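Local structure of octenoyl-CoA reductase/carboxylase (Streptomyces sp., 4A0S) at residues T205-L210 with Q368-R373; G234-Q239 with R373-G378; H152-L157 with S212-Q217. The protein probably catalyses the NADPH-dependent reductive carboxylation of 2-octenoyl-CoA, supplying an unusual extender unit for cinnabaramide polyketide biosynthesis. All coordinates share one frame; numbering follows the deposited sequence.

Contact 1. Residues T205-L210 with Q368-R373; sequences TAYRML and QQATNR. With NAP (NADP nicotinamide-adenine-dinucleotide phosphate), chain F.
Over one face of the Tyr207 ring, displaced toward its rim, lies the backbone N of Thr371, 4.1 Å above the ring plane. The methyl of Ala370 comes to the phenol end obliquely, with Ala370 CB 3.3 Å from Tyr207 CZ and 3.1 Å from Tyr207 OH. Phe240 adds an edge-to-face ring contact from the neighbouring helix 232-243, and Lys219 of the second subunit packs against the same tyrosine. At the root of the ring sits the threonine hydroxyl, Thr371 OG1 being 3.0 Å from Tyr207 CG. Two torsions set this up. Tyr207 CG is anti to the backbone N (chi1 178°), which sends the ring across toward helix 365-376, its phenol end at Ala370. Thr371 OG1, anti to its own carbonyl carbon (chi1 -61°), reaches back to hydrogen-bond Glu367 O within its own helix.

Helix 200-210, which leads toward the first strand of the Rossmann sheet, is thus laid against the helix that follows the edge strand 356-359. About one and a half turns before its end, Thr205 faces the cofactor: NADP N7N donates a weak hydrogen bond of 3.1 Å to Thr205 OG1, at an angle of only 128°, while that hydroxyl also bonds to Leu201 O. Through this one weak bond Thr205 probably orients the nicotinamide amide only loosely.

Between 205-210 and 368-373 no hydrogen bond forms; ring and methyl packing makes an apolar centre, flanked by a hydrogen bond from Gln368 NE2 to Pro200 O and the Arg208-Glu367 salt bridge.

Contact 2. Residues G234-Q239 with R373-G378; sequences GSYAIQ and RLFESG
Tyr236 and Phe375 bring together the first helix of a Rossmann fold and the closing turns of helix 365-376. Helix 232-243 follows strand 223-226, and its opening residues Gly232 and Leu233 bind NADP through their backbone N atoms, the usual place for a dinucleotide in this fold.

The tyrosine can be followed outward. Its CB already leans toward 373-378, and CG stands beside the backbone N, anti to the carbonyl carbon (chi1 -67°), a setting that carries one side of the ring to the phenylalanine. Along that side Tyr236 CD1 lies 3.7 Å from Phe375 CZ. One atom further the contact tightens: Tyr236 CE1 is 3.3 Å from Phe375 CZ and 3.8 Å from Phe375 CE1. By Tyr236 CZ the rings are parting, with Phe375 CZ at 4.1 Å. The hydroxyl goes beyond Phe375 altogether and is hydrogen-bonded to Ser199 OG and to Ala383 N, while Cys202 and Ala203 of helix 200-210 pack against the same side chain.

The two side chains cross at about a right angle, the ring planes standing 66° apart. Tyr236 CE1 meets the edge of the Phe375 ring, close to its plane, yet Phe375 CZ comes obliquely to the tyrosine, so the pair is neither a stack nor a true T. With a leucine here, Ala383 N and Ser199 OG would probably be left without their shared partner, and the edge of Phe375 without its flat neighbour.

One turn on, Gln239 NE2 bonds to Val381 O and also turns back to Ser235 O, 3.3 Å away at an N-H...O angle of 158°.

Contact 3. Residues H152-L157 with S212-Q217; sequences HGDGML and SDRGAQ. With CO8 (octanoyl-coenzyme A), chain E.
Asp154 and Arg214 run alongside each other, pointing opposite ways, with their carboxylate and guanidinium planes 79° apart. The groups do not pair side by side, and one nitrogen does the work: Arg214 NH1 reaches Asp154 OD2 at 3.0 Å from above the carboxylate plane, and Gly153 O at 2.8 Å, on a lone pair. A bend at chi2 (-57°) brings Arg214 CD to 3.4 Å from Asp154 OD2. Further back along the guanidinium, Arg214 NE makes a salt bridge to Asp213 OD1 on its syn side, 2.8 Å away.

Side-chain turns hold both loops in shape, the one between strands 142-143 and 162-163 and the one from helix 200-210 to strand 223-226. Asp154 OD1 accepts from Met156 N in an Asx turn, and Ser212 OG accepts from Arg214 N in an ST turn, each within a type I beta turn. Arg208 gives Asp154 OD2 a second cation.

Arg214 NH2 crosses the subunit boundary to Gly153 O of the fourth subunit, an exchange that is returned. Two residues after Asp154, Met156, bent at chi2 and chi3, lays its SD 3.6 Å from C8' of octanoyl-CoA, the last carbon of the acyl chain.

Helix 200-210 stands at the middle of the group. Its Ala206 and Leu210 pack on helix 232-243 of contact 2, with Leu210 CD1 3.5 Å from Ala237 CB, and contacts 1 and 2 share helix 365-376, their centres about 8 Å apart. Toward contact 3, centred about 10 Å away, Arg208 NH2 makes a 2.8 Å salt bridge to Asp154 OD2. Contacts 2 and 3 do not touch; their nearest atoms are about 8 Å apart. The ligands are divided likewise: Thr205 of contact 1 meets the nicotinamide amide, Met156 of contact 3 the acyl tail, and the side chain of Tyr236 of contact 2 is about 8 Å from NADP.

Contact 1. Residues T205-L210 with Q368-R373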
# COMPACT_ATOMS: atom_id res chain seq x y z
N THR A 205 4.39 -10.41 17.01
CA THR A 205 5.50 -9.63 16.48
C THR A 205 5.96 -10.16 15.13
O THR A 205 6.19 -9.39 14.20
CB THR A 205 6.68 -9.61 17.46
OG1 THR A 205 6.29 -8.87 18.62
CG2 THR A 205 7.88 -8.92 16.84
N ALA A 206 6.08 -11.48 15.02
CA ALA A 206 6.47 -12.10 13.78
C ALA A 206 5.36 -11.85 12.73
O ALA A 206 5.63 -11.68 11.54
CB ALA A 206 6.70 -13.60 13.99
N TYR A 207 4.13 -11.84 13.21
CA TYR A 207 2.97 -11.69 12.37
C TYR A 207 2.98 -10.30 11.76
O TYR A 207 2.79 -10.12 10.54
CB TYR A 207 1.68 -11.89 13.17
CG TYR A 207 0.47 -11.68 12.29
CD1 TYR A 207 0.03 -10.39 11.99
CD2 TYR A 207 -0.19 -12.77 11.71
CE1 TYR A 207 -1.05 -10.19 11.13
CE2 TYR A 207 -1.28 -12.57 10.87
CZ TYR A 207 -1.69 -11.27 10.58
OH TYR A 207 -2.75 -11.07 9.75
N ARG A 208 3.21 -9.30 12.60
CA ARG A 208 3.30 -7.92 12.12
C ARG A 208 4.41 -7.80 11.07
O ARG A 208 4.21 -7.24 10.01
CB ARG A 208 3.57 -6.94 13.26
CG ARG A 208 3.64 -5.51 12.75
CD ARG A 208 3.79 -4.48 13.85
NE ARG A 208 3.88 -3.16 13.26
CZ ARG A 208 2.85 -2.30 13.16
NH1 ARG A 208 1.64 -2.64 13.60
NH2 ARG A 208 3.03 -1.11 12.61
N MET A 209 5.57 -8.35 11.41
CA MET A 209 6.74 -8.30 10.54
C MET A 209 6.53 -8.94 9.19
O MET A 209 7.09 -8.49 8.22
CB MET A 209 7.90 -9.00 11.25
CG MET A 209 8.36 -8.22 12.48
SD MET A 209 9.61 -9.11 13.39
CE MET A 209 11.01 -8.95 12.26
N LEU A 210 5.73 -10.00 9.13
CA LEU A 210 5.71 -10.84 7.93
C LEU A 210 4.36 -10.92 7.28
O LEU A 210 4.29 -11.00 6.07
CB LEU A 210 6.17 -12.26 8.25
CG LEU A 210 7.61 -12.39 8.71
CD1 LEU A 210 7.83 -13.83 9.19
CD2 LEU A 210 8.57 -12.04 7.56
N GLN A 368 -2.83 -8.81 16.39
CA GLN A 368 -2.81 -9.81 17.41
C GLN A 368 -4.02 -10.70 17.30
O GLN A 368 -3.90 -11.89 17.47
CB GLN A 368 -2.72 -9.15 18.78
CG GLN A 368 -1.30 -8.68 19.05
CD GLN A 368 -0.36 -9.84 19.36
OE1 GLN A 368 -0.72 -11.01 19.15
NE2 GLN A 368 0.84 -9.53 19.82
N GLN A 369 -5.17 -10.10 17.00
CA GLN A 369 -6.36 -10.88 16.71
C GLN A 369 -6.16 -11.77 15.50
O GLN A 369 -6.57 -12.93 15.51
CB GLN A 369 -7.56 -10.00 16.44
CG GLN A 369 -8.73 -10.82 15.93
CD GLN A 369 -9.95 -9.98 15.74
OE1 GLN A 369 -10.83 -9.96 16.59
NE2 GLN A 369 -9.99 -9.25 14.63
N ALA A 370 -5.56 -11.21 14.45
CA ALA A 370 -5.27 -11.98 13.24
C ALA A 370 -4.37 -13.15 13.61
O ALA A 370 -4.58 -14.28 13.15
CB ALA A 370 -4.60 -11.11 12.22
N THR A 371 -3.36 -12.87 14.42
CA THR A 371 -2.46 -13.91 14.89
C THR A 371 -3.26 -14.98 15.62
O THR A 371 -3.14 -16.18 15.35
CB THR A 371 -1.37 -13.31 15.79
OG1 THR A 371 -0.62 -12.37 15.01
CG2 THR A 371 -0.44 -14.41 16.32
N ASN A 372 -4.08 -14.53 16.55
CA ASN A 372 -4.89 -15.43 17.37
C ASN A 372 -5.78 -16.30 16.50
O ASN A 372 -5.95 -17.48 16.78
CB ASN A 372 -5.74 -14.62 18.36
CG ASN A 372 -6.20 -15.44 19.52
OD1 ASN A 372 -5.49 -16.35 19.97
ND2 ASN A 372 -7.37 -15.13 20.04
N ARG A 373 -6.32 -15.73 15.42
CA ARG A 373 -7.15 -16.49 14.50
C ARG A 373 -6.39 -17.63 13.86
O ARG A 373 -6.96 -18.68 13.60
CB ARG A 373 -7.72 -15.58 13.42
CG ARG A 373 -8.84 -14.77 13.94
CD ARG A 373 -9.13 -13.65 13.01
NE ARG A 373 -10.34 -12.98 13.43
CZ ARG A 373 -10.91 -11.98 12.76
NH1 ARG A 373 -10.36 -11.51 11.64
NH2 ARG A 373 -12.02 -11.44 13.22
PA NAP F . 15.03 -15.97 21.49
O1A NAP F . 13.81 -16.94 21.71
O2A NAP F . 16.17 -16.09 22.46
O5B NAP F . 15.56 -16.27 20.08
C5B NAP F . 16.57 -15.42 19.58
C4B NAP F . 17.34 -16.23 18.55
O4B NAP F . 18.33 -15.34 18.02
C3B NAP F . 18.08 -17.44 19.15
O3B NAP F . 17.45 -18.59 18.60
C2B NAP F . 19.47 -17.38 18.53
O2B NAP F . 19.53 -18.06 17.27
C1B NAP F . 19.69 -15.93 18.26
N9A NAP F . 20.23 -15.32 19.50
C8A NAP F . 20.00 -15.64 20.78
N7A NAP F . 20.66 -14.80 21.60
C5A NAP F . 21.31 -13.96 20.80
C6A NAP F . 22.16 -12.92 21.06
N6A NAP F . 22.43 -12.58 22.32
N1A NAP F . 22.66 -12.25 20.04
C2A NAP F . 22.36 -12.57 18.78
N3A NAP F . 21.57 -13.57 18.48
C4A NAP F . 21.03 -14.28 19.49
O3 NAP F . 14.54 -14.44 21.47
PN NAP F . 13.30 -13.92 20.59
O1N NAP F . 12.11 -14.02 21.61
O2N NAP F . 13.16 -14.60 19.25
O5D NAP F . 13.75 -12.40 20.48
C5D NAP F . 14.86 -12.16 19.62
C4D NAP F . 15.07 -10.67 19.66
O4D NAP F . 13.80 -10.07 19.20
C3D NAP F . 15.30 -10.12 21.07
O3D NAP F . 16.29 -9.10 20.86
C2D NAP F . 13.96 -9.52 21.46
O2D NAP F . 14.12 -8.43 22.40
C1D NAP F . 13.57 -8.95 20.11
N1N NAP F . 12.13 -8.95 20.07
C2N NAP F . 11.52 -7.78 19.67
C3N NAP F . 10.15 -7.80 19.63
C7N NAP F . 9.50 -6.54 19.22
O7N NAP F . 10.15 -5.56 18.83
N7N NAP F . 8.20 -6.58 19.37
C4N NAP F . 9.41 -8.94 19.96
C5N NAP F . 10.01 -10.12 20.35
C6N NAP F . 11.39 -10.13 20.39
P2B NAP F . 21.01 -18.41 16.75
O1X NAP F . 20.55 -19.51 15.65
O2X NAP F . 21.68 -17.13 16.02
O3X NAP F . 21.67 -18.92 18.01

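Contact 2. Residues G234-Q239 with R373-G378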
# COMPACT_ATOMS: atom_id res chain seq x y z
N GLY A 234 11.56 -16.58 15.58
CA GLY A 234 11.80 -17.40 14.39
C GLY A 234 10.83 -18.54 14.32
O GLY A 234 10.33 -18.90 13.25
N SER A 235 10.53 -19.12 15.47
CA SER A 235 9.64 -20.27 15.53
C SER A 235 8.26 -19.94 15.03
O SER A 235 7.54 -20.81 14.55
CB SER A 235 9.56 -20.82 16.94
OG SER A 235 10.80 -21.42 17.28
N TYR A 236 7.86 -18.68 15.16
CA TYR A 236 6.58 -18.26 14.58
C TYR A 236 6.73 -17.74 13.18
O TYR A 236 5.87 -18.01 12.33
CB TYR A 236 5.89 -17.24 15.46
CG TYR A 236 5.46 -17.87 16.75
CD1 TYR A 236 4.46 -18.84 16.77
CD2 TYR A 236 6.06 -17.51 17.95
CE1 TYR A 236 4.06 -19.44 17.98
CE2 TYR A 236 5.68 -18.10 19.15
CZ TYR A 236 4.69 -19.06 19.15
OH TYR A 236 4.30 -19.64 20.33
N ALA A 237 7.80 -17.00 12.93
CA ALA A 237 8.11 -16.50 11.60
C ALA A 237 8.06 -17.67 10.63
O ALA A 237 7.42 -17.59 9.58
CB ALA A 237 9.47 -15.83 11.58
N ILE A 238 8.72 -18.77 10.99
CA ILE A 238 8.70 -19.97 10.15
C ILE A 238 7.27 -20.39 9.80
O ILE A 238 6.96 -20.71 8.66
CB ILE A 238 9.42 -21.15 10.84
CG1 ILE A 238 10.92 -20.93 10.79
CG2 ILE A 238 9.02 -22.49 10.19
CD1 ILE A 238 11.68 -21.70 11.86
N GLN A 239 6.40 -20.38 10.81
CA GLN A 239 5.05 -20.85 10.61
C GLN A 239 4.24 -19.92 9.75
O GLN A 239 3.48 -20.37 8.88
CB GLN A 239 4.39 -21.05 11.95
CG GLN A 239 5.05 -22.13 12.75
CD GLN A 239 4.18 -22.50 13.90
OE1 GLN A 239 3.10 -23.05 13.71
NE2 GLN A 239 4.59 -22.10 15.09
N ARG A 373 -6.32 -15.73 15.42
CA ARG A 373 -7.15 -16.49 14.50
C ARG A 373 -6.39 -17.63 13.86
O ARG A 373 -6.96 -18.68 13.60
CB ARG A 373 -7.72 -15.58 13.42
CG ARG A 373 -8.84 -14.77 13.94
CD ARG A 373 -9.13 -13.65 13.01
NE ARG A 373 -10.34 -12.98 13.43
CZ ARG A 373 -10.91 -11.98 12.76
NH1 ARG A 373 -10.36 -11.51 11.64
NH2 ARG A 373 -12.02 -11.44 13.22
N LEU A 374 -5.11 -17.41 13.60
CA LEU A 374 -4.30 -18.45 12.99
C LEU A 374 -4.00 -19.55 14.00
O LEU A 374 -3.83 -20.70 13.64
CB LEU A 374 -3.02 -17.86 12.44
CG LEU A 374 -3.24 -16.95 11.22
CD1 LEU A 374 -1.94 -16.27 10.82
CD2 LEU A 374 -3.82 -17.74 10.05
N PHE A 375 -3.91 -19.18 15.28
CA PHE A 375 -3.77 -20.20 16.32
C PHE A 375 -5.07 -20.96 16.49
O PHE A 375 -5.07 -22.18 16.62
CB PHE A 375 -3.35 -19.57 17.64
CG PHE A 375 -1.89 -19.30 17.70
CD1 PHE A 375 -1.01 -20.30 18.10
CD2 PHE A 375 -1.39 -18.07 17.30
CE1 PHE A 375 0.36 -20.06 18.14
CE2 PHE A 375 -0.01 -17.82 17.34
CZ PHE A 375 0.86 -18.82 17.76
N GLU A 376 -6.17 -20.21 16.43
CA GLU A 376 -7.51 -20.73 16.64
C GLU A 376 -7.86 -21.83 15.65
O GLU A 376 -8.53 -22.79 16.02
CB GLU A 376 -8.54 -19.61 16.57
CG GLU A 376 -8.67 -18.82 17.87
CD GLU A 376 -9.59 -17.64 17.72
OE1 GLU A 376 -9.85 -17.24 16.58
OE2 GLU A 376 -10.08 -17.13 18.75
N SER A 377 -7.40 -21.68 14.41
CA SER A 377 -7.63 -22.65 13.35
C SER A 377 -6.60 -23.78 13.37
O SER A 377 -6.76 -24.79 12.67
CB SER A 377 -7.53 -21.96 12.00
OG SER A 377 -6.20 -21.55 11.78
N GLY A 378 -5.52 -23.58 14.11
CA GLY A 378 -4.45 -24.58 14.17
C GLY A 378 -3.50 -24.43 12.99
O GLY A 378 -2.57 -25.22 12.84

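Contact 3. Residues H152-L157 with S212-Q217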
# COMPACT_ATOMS: atom_id res chain seq x y z
N HIS A 152 -5.49 4.89 16.34
CA HIS A 152 -6.59 4.55 15.46
C HIS A 152 -6.17 4.37 14.00
O HIS A 152 -6.99 4.01 13.16
CB HIS A 152 -7.68 5.61 15.59
CG HIS A 152 -8.33 5.60 16.93
ND1 HIS A 152 -9.64 5.22 17.11
CD2 HIS A 152 -7.84 5.86 18.17
CE1 HIS A 152 -9.95 5.29 18.39
NE2 HIS A 152 -8.87 5.66 19.06
N GLY A 153 -4.91 4.65 13.71
CA GLY A 153 -4.37 4.35 12.40
C GLY A 153 -3.58 3.06 12.50
O GLY A 153 -3.55 2.26 11.57
N ASP A 154 -2.97 2.86 13.65
CA ASP A 154 -2.16 1.67 13.92
C ASP A 154 -1.90 1.67 15.42
O ASP A 154 -1.25 2.56 15.94
CB ASP A 154 -0.83 1.70 13.14
CG ASP A 154 -0.09 0.38 13.20
OD1 ASP A 154 -0.15 -0.31 14.24
OD2 ASP A 154 0.56 0.03 12.18
N GLY A 155 -2.45 0.66 16.09
CA GLY A 155 -2.36 0.56 17.54
C GLY A 155 -0.94 0.58 18.04
O GLY A 155 -0.70 1.00 19.17
N MET A 156 0.01 0.17 17.22
CA MET A 156 1.40 0.21 17.61
C MET A 156 2.03 1.60 17.57
O MET A 156 3.11 1.79 18.09
CB MET A 156 2.24 -0.76 16.77
CG MET A 156 2.19 -2.19 17.27
SD MET A 156 2.53 -2.31 19.04
CE MET A 156 4.24 -1.75 19.08
N LEU A 157 1.34 2.58 16.98
CA LEU A 157 2.03 3.79 16.56
C LEU A 157 1.93 4.97 17.50
O LEU A 157 2.65 5.95 17.31
CB LEU A 157 1.66 4.19 15.12
CG LEU A 157 2.61 3.59 14.07
CD1 LEU A 157 3.94 4.28 14.15
CD2 LEU A 157 2.80 2.08 14.22
N SER A 212 1.32 -9.08 8.26
CA SER A 212 0.53 -7.87 8.29
C SER A 212 0.90 -6.92 7.18
O SER A 212 2.06 -6.86 6.75
CB SER A 212 0.75 -7.14 9.61
OG SER A 212 -0.06 -5.98 9.64
N ASP A 213 -0.08 -6.13 6.73
CA ASP A 213 0.24 -5.05 5.81
C ASP A 213 1.05 -3.95 6.50
O ASP A 213 1.48 -3.01 5.87
CB ASP A 213 -1.00 -4.49 5.10
CG ASP A 213 -1.94 -3.74 6.02
OD1 ASP A 213 -1.68 -3.61 7.24
OD2 ASP A 213 -2.98 -3.26 5.48
N ARG A 214 1.29 -4.10 7.80
CA ARG A 214 2.13 -3.15 8.53
C ARG A 214 3.62 -3.54 8.58
O ARG A 214 4.45 -2.77 9.04
CB ARG A 214 1.60 -2.93 9.96
CG ARG A 214 0.12 -2.64 10.02
CD ARG A 214 -0.25 -1.43 9.18
NE ARG A 214 -1.70 -1.39 9.00
CZ ARG A 214 -2.53 -0.66 9.74
NH1 ARG A 214 -2.05 0.12 10.70
NH2 ARG A 214 -3.84 -0.69 9.50
N GLY A 215 3.94 -4.73 8.11
CA GLY A 215 5.34 -5.16 8.05
C GLY A 215 5.75 -5.40 6.60
O GLY A 215 5.37 -4.65 5.69
N ALA A 216 6.52 -6.45 6.37
CA ALA A 216 7.03 -6.75 5.04
C ALA A 216 5.92 -7.31 4.17
O ALA A 216 6.01 -7.26 2.94
CB ALA A 216 8.17 -7.73 5.13
N GLN A 217 4.89 -7.83 4.81
CA GLN A 217 3.68 -8.30 4.11
C GLN A 217 4.02 -9.35 3.05
O GLN A 217 3.92 -9.10 1.85
CB GLN A 217 2.85 -7.17 3.49
CG GLN A 217 1.44 -7.63 3.13
CD GLN A 217 0.52 -6.53 2.66
OE1 GLN A 217 0.90 -5.38 2.59
NE2 GLN A 217 -0.69 -6.90 2.31
N1A CO8 E . 20.04 3.95 34.37
C2A CO8 E . 19.02 4.81 34.47
N3A CO8 E . 18.60 5.51 33.42
C4A CO8 E . 19.22 5.35 32.23
C5A CO8 E . 20.28 4.47 32.08
C6A CO8 E . 20.69 3.76 33.20
N6A CO8 E . 21.71 2.89 33.10
N7A CO8 E . 20.68 4.52 30.81
C8A CO8 E . 19.90 5.41 30.18
N9A CO8 E . 19.01 5.91 31.04
C1B CO8 E . 17.95 6.93 30.80
C2B CO8 E . 18.54 8.34 30.70
O2B CO8 E . 17.67 9.29 31.34
C3B CO8 E . 18.56 8.54 29.18
O3B CO8 E . 18.51 9.92 28.86
P3B CO8 E . 19.91 10.60 28.42
O7A CO8 E . 20.10 11.92 29.37
O8A CO8 E . 21.16 9.65 28.91
O9A CO8 E . 19.97 10.87 26.97
C4B CO8 E . 17.30 7.82 28.72
O4B CO8 E . 17.24 6.65 29.55
C5B CO8 E . 17.45 7.26 27.30
O5B CO8 E . 16.28 6.48 26.97
P1A CO8 E . 14.86 7.24 26.65
O1A CO8 E . 13.78 6.03 26.31
O2A CO8 E . 14.34 8.08 27.77
O3A CO8 E . 15.16 8.22 25.36
P2A CO8 E . 15.03 7.89 23.76
O4A CO8 E . 16.24 8.64 23.03
O5A CO8 E . 13.70 8.26 23.16
O6A CO8 E . 15.35 6.30 23.57
CBP CO8 E . 15.02 4.01 22.75
CCP CO8 E . 14.60 5.49 22.64
CDP CO8 E . 16.43 3.91 22.16
CEP CO8 E . 14.06 3.20 21.87
CAP CO8 E . 14.96 3.55 24.25
OAP CO8 E . 13.69 3.87 24.91
C9P CO8 E . 15.32 2.05 24.47
O9P CO8 E . 16.51 1.70 24.40
N8P CO8 E . 14.31 1.21 24.78
C7P CO8 E . 14.53 -0.23 25.11
C6P CO8 E . 14.21 -1.23 23.96
C5P CO8 E . 15.30 -2.32 23.93
O5P CO8 E . 16.47 -2.01 23.70
N4P CO8 E . 15.03 -3.57 24.29
C3P CO8 E . 13.75 -4.25 24.45
C2P CO8 E . 13.79 -5.24 23.28
S1P CO8 E . 12.37 -5.01 22.15
C1' CO8 E . 11.42 -6.36 22.67
O1' CO8 E . 11.92 -7.39 23.16
C2' CO8 E . 10.07 -6.17 22.52
C3' CO8 E . 9.13 -7.12 22.85
C4' CO8 E . 7.78 -6.85 22.62
C5' CO8 E . 7.41 -5.40 22.39
C6' CO8 E . 5.87 -5.37 22.34
C7' CO8 E . 5.41 -4.03 21.86
C8' CO8 E . 3.88 -4.00 21.96